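Local coordinates for protein nucleoporin nup120 (Schizosaccharomyces pombe, PDB 4GQ2) that serves as a structural constituent of the nuclear pore complex, whose nucleoporins can also act as docking partners for passing nuclear transport factors, at residues A[552-557]-A[686-691]. Sequence-based numbering, arbitrary orientation.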
ATOM      1  N   PHE A 552      15.157  -9.945 -17.443  1.00 64.86           N
ATOM      2  CA  PHE A 552      16.441  -9.429 -16.962  1.00 71.43           C
ATOM      3  C   PHE A 552      16.629  -9.525 -15.448  1.00 71.47           C
ATOM      4  O   PHE A 552      17.750  -9.414 -14.954  1.00 67.83           O
ATOM      5  CB  PHE A 552      16.658  -7.990 -17.434  1.00 68.66           C
ATOM      6  CG  PHE A 552      17.054  -7.884 -18.876  1.00 89.73           C
ATOM      7  CD1 PHE A 552      16.091  -7.767 -19.866  1.00 86.62           C
ATOM      8  CD2 PHE A 552      18.392  -7.914 -19.245  1.00102.43           C
ATOM      9  CE1 PHE A 552      16.451  -7.673 -21.197  1.00 81.92           C
ATOM     10  CE2 PHE A 552      18.761  -7.820 -20.576  1.00104.02           C
ATOM     11  CZ  PHE A 552      17.786  -7.699 -21.552  1.00 92.40           C
ATOM     12  N   ASP A 553      15.534  -9.720 -14.716  1.00 71.50           N
ATOM     13  CA  ASP A 553      15.589  -9.847 -13.261  1.00 70.95           C
ATOM     14  C   ASP A 553      15.966 -11.270 -12.861  1.00 68.44           C
ATOM     15  O   ASP A 553      16.944 -11.476 -12.145  1.00 86.94           O
ATOM     16  CB  ASP A 553      14.248  -9.457 -12.634  1.00 76.01           C
ATOM     17  CG  ASP A 553      14.351  -9.178 -11.144  1.00 83.63           C
ATOM     18  OD1 ASP A 553      14.987  -8.168 -10.771  1.00 81.71           O
ATOM     19  OD2 ASP A 553      13.772  -9.956 -10.348  1.00 77.10           O
ATOM     20  N   GLU A 554      15.187 -12.244 -13.331  1.00 69.90           N
ATOM     21  CA  GLU A 554      15.428 -13.651 -13.013  1.00 86.08           C
ATOM     22  C   GLU A 554      16.530 -14.260 -13.884  1.00 89.41           C
ATOM     23  O   GLU A 554      16.570 -14.047 -15.100  1.00 80.65           O
ATOM     24  CB  GLU A 554      14.130 -14.472 -13.073  1.00 73.05           C
ATOM     25  CG  GLU A 554      13.228 -14.165 -14.256  1.00 92.65           C
ATOM     26  CD  GLU A 554      11.753 -14.191 -13.892  1.00103.59           C
ATOM     27  OE1 GLU A 554      11.288 -13.274 -13.172  1.00 83.67           O
ATOM     28  OE2 GLU A 554      11.055 -15.124 -14.342  1.00103.54           O
ATOM     29  N   GLU A 555      17.406 -15.021 -13.228  1.00 93.57           N
ATOM     30  CA  GLU A 555      18.668 -15.533 -13.792  1.00112.93           C
ATOM     31  C   GLU A 555      18.503 -16.412 -15.054  1.00100.73           C
ATOM     32  O   GLU A 555      17.375 -16.678 -15.479  1.00106.92           O
ATOM     33  CB  GLU A 555      19.429 -16.317 -12.703  1.00102.05           C
ATOM     34  CG  GLU A 555      19.363 -15.726 -11.296  1.00104.93           C
ATOM     35  CD  GLU A 555      20.242 -14.499 -11.105  1.00112.10           C
ATOM     36  OE1 GLU A 555      21.396 -14.497 -11.584  1.00106.92           O
ATOM     37  OE2 GLU A 555      19.780 -13.535 -10.455  1.00106.57           O
ATOM     38  N   PRO A 556      19.623 -16.848 -15.675  1.00 87.90           N
ATOM     39  CA  PRO A 556      21.029 -16.452 -15.550  1.00 76.80           C
ATOM     40  C   PRO A 556      21.553 -15.798 -16.829  1.00 78.60           C
ATOM     41  O   PRO A 556      20.846 -15.779 -17.846  1.00 77.97           O
ATOM     42  CB  PRO A 556      21.735 -17.789 -15.330  1.00 76.53           C
ATOM     43  CG  PRO A 556      20.865 -18.802 -16.018  1.00 81.89           C
ATOM     44  CD  PRO A 556      19.522 -18.176 -16.305  1.00 90.27           C
ATOM     45  N   LEU A 557      22.781 -15.281 -16.786  1.00 69.96           N
ATOM     46  CA  LEU A 557      23.355 -14.569 -17.935  1.00 66.02           C
ATOM     47  C   LEU A 557      23.373 -15.436 -19.201  1.00 67.09           C
ATOM     48  O   LEU A 557      23.002 -14.964 -20.281  1.00 59.25           O
ATOM     49  CB  LEU A 557      24.763 -14.050 -17.624  1.00 52.26           C
ATOM     50  CG  LEU A 557      25.198 -12.653 -18.108  1.00 56.58           C
ATOM     51  CD1 LEU A 557      26.716 -12.545 -18.090  1.00 49.58           C
ATOM     52  CD2 LEU A 557      24.658 -12.230 -19.475  1.00 59.19           C
ATOM     53  N   LEU A 686       7.213  -2.870 -11.182  1.00 34.96           N
ATOM     54  CA  LEU A 686       7.933  -1.738 -10.587  1.00 32.23           C
ATOM     55  C   LEU A 686       9.043  -2.129  -9.618  1.00 28.64           C
ATOM     56  O   LEU A 686      10.034  -1.419  -9.517  1.00 33.22           O
ATOM     57  CB  LEU A 686       6.969  -0.754  -9.922  1.00 30.20           C
ATOM     58  CG  LEU A 686       6.004   0.002 -10.843  1.00 32.36           C
ATOM     59  CD1 LEU A 686       4.961   0.714 -10.020  1.00 38.63           C
ATOM     60  CD2 LEU A 686       6.707   0.994 -11.750  1.00 37.23           C
ATOM     61  N   LYS A 687       8.895  -3.253  -8.977  1.00 29.62           N
ATOM     62  CA  LYS A 687       9.905  -3.730  -8.094  1.00 35.01           C
ATOM     63  C   LYS A 687      11.129  -4.173  -8.828  1.00 33.34           C
ATOM     64  O   LYS A 687      12.205  -3.960  -8.399  1.00 35.45           O
ATOM     65  CB  LYS A 687       9.388  -4.885  -7.291  1.00 20.00           C
ATOM     66  CG  LYS A 687       8.802  -4.503  -5.978  1.00 20.00           C
ATOM     67  CD  LYS A 687       7.951  -5.632  -5.487  1.00 20.00           C
ATOM     68  CE  LYS A 687       7.772  -5.560  -4.003  1.00 20.00           C
ATOM     69  NZ  LYS A 687       6.393  -5.927  -3.640  1.00 20.00           N
ATOM     70  N   LYS A 688      10.938  -4.813  -9.947  1.00 33.78           N
ATOM     71  CA  LYS A 688      12.037  -5.226 -10.812  1.00 32.02           C
ATOM     72  C   LYS A 688      12.690  -4.012 -11.471  1.00 31.42           C
ATOM     73  O   LYS A 688      13.908  -3.923 -11.537  1.00 32.27           O
ATOM     74  CB  LYS A 688      11.576  -6.275 -11.825  1.00 35.75           C
ATOM     75  CG  LYS A 688      10.910  -7.473 -11.162  1.00 39.69           C
ATOM     76  CD  LYS A 688      10.848  -8.690 -12.070  1.00 59.15           C
ATOM     77  CE  LYS A 688      10.372  -9.929 -11.322  1.00 41.80           C
ATOM     78  NZ  LYS A 688       8.886  -9.952 -11.216  1.00 49.43           N
ATOM     79  N   PHE A 689      11.885  -3.048 -11.903  1.00 33.64           N
ATOM     80  CA  PHE A 689      12.445  -1.786 -12.390  1.00 36.33           C
ATOM     81  C   PHE A 689      13.346  -1.086 -11.362  1.00 36.57           C
ATOM     82  O   PHE A 689      14.477  -0.717 -11.685  1.00 46.00           O
ATOM     83  CB  PHE A 689      11.350  -0.845 -12.918  1.00 39.28           C
ATOM     84  CG  PHE A 689      11.090  -0.997 -14.390  1.00 37.06           C
ATOM     85  CD1 PHE A 689      12.088  -0.717 -15.315  1.00 37.65           C
ATOM     86  CD2 PHE A 689       9.853  -1.419 -14.853  1.00 33.35           C
ATOM     87  CE1 PHE A 689      11.858  -0.863 -16.675  1.00 40.14           C
ATOM     88  CE2 PHE A 689       9.613  -1.558 -16.213  1.00 40.78           C
ATOM     89  CZ  PHE A 689      10.615  -1.279 -17.125  1.00 37.73           C
ATOM     90  N   GLN A 690      12.848  -0.920 -10.135  1.00 37.22           N
ATOM     91  CA  GLN A 690      13.606  -0.272  -9.047  1.00 29.78           C
ATOM     92  C   GLN A 690      14.960  -0.936  -8.774  1.00 29.24           C
ATOM     93  O   GLN A 690      15.988  -0.263  -8.705  1.00 32.46           O
ATOM     94  CB  GLN A 690      12.775  -0.225  -7.760  1.00 25.74           C
ATOM     95  CG  GLN A 690      13.520   0.361  -6.566  1.00 28.64           C
ATOM     96  CD  GLN A 690      12.695   0.382  -5.290  1.00 28.34           C
ATOM     97  OE1 GLN A 690      12.465   1.441  -4.705  1.00 32.71           O
ATOM     98  NE2 GLN A 690      12.233  -0.776  -4.869  1.00 27.10           N
ATOM     99  N   VAL A 691      14.949  -2.251  -8.602  1.00 25.80           N
ATOM    100  CA  VAL A 691      16.184  -3.021  -8.417  1.00 27.33           C
ATOM    101  C   VAL A 691      17.122  -2.857  -9.630  1.00 34.01           C
ATOM    102  O   VAL A 691      18.336  -2.680  -9.465  1.00 37.14           O
ATOM    103  CB  VAL A 691      15.848  -4.507  -8.121  1.00 35.44           C
ATOM    104  CG1 VAL A 691      17.059  -5.423  -8.283  1.00 29.90           C
ATOM    105  CG2 VAL A 691      15.226  -4.638  -6.727  1.00 26.58           C
TER
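Asp553 and Lys688 carry this contact: CB and the carboxylate of the aspartate both rest on the lysine's methylenes, while the ammonium group makes no salt bridge to it. The short aspartate side chain lies at about a right angle across the aliphatic shaft of the lysine, with Asp553 CB 3.5 Å from Lys688 CD and Asp553 OD2 3.5 Å from Lys688 CE. Because CG of Asp553 is turned anti to the backbone N (chi1 -163°), the carboxylate is held against the methylenes; a side chain this short keeps it close to its own backbone. Lysine suits the place: its chain runs extended from CB to CE and offers a row of methylenes to lean on, then bends at the last torsion (chi4 82°), and NZ ends 5.0 Å from Asp553 OD2.

Glu554 reaches the same lysine near its far end. Its chain bends at chi2, placing OE1 3.9 Å from Lys688 CE and 4.5 Å from NZ, beyond salt-bridge distance, though near enough for some attraction. Being longer than aspartate, it can also reach Lys6, its stronger partner, which forms a salt bridge with OE2, while Lys688 NZ has a long, weak pairing with Glu550. Such a cluster of acids would tend to favour the ammonium form.

One helical turn after Lys688, Val691 CG1 lies at the loose distance of 4.2 Å from Asp553 OD1, a methyl beside a carboxylate oxygen; small and branched, valine fits between this group and its other neighbours, His585 and Arg597. With no hydrogen bond across it, this is a light surface contact. It sets segment 552-557, on helix 548-553, beside long helix 672-703, as simple side-chain packing where the beta-propeller chain passes into the alpha-helical domain of Nup120.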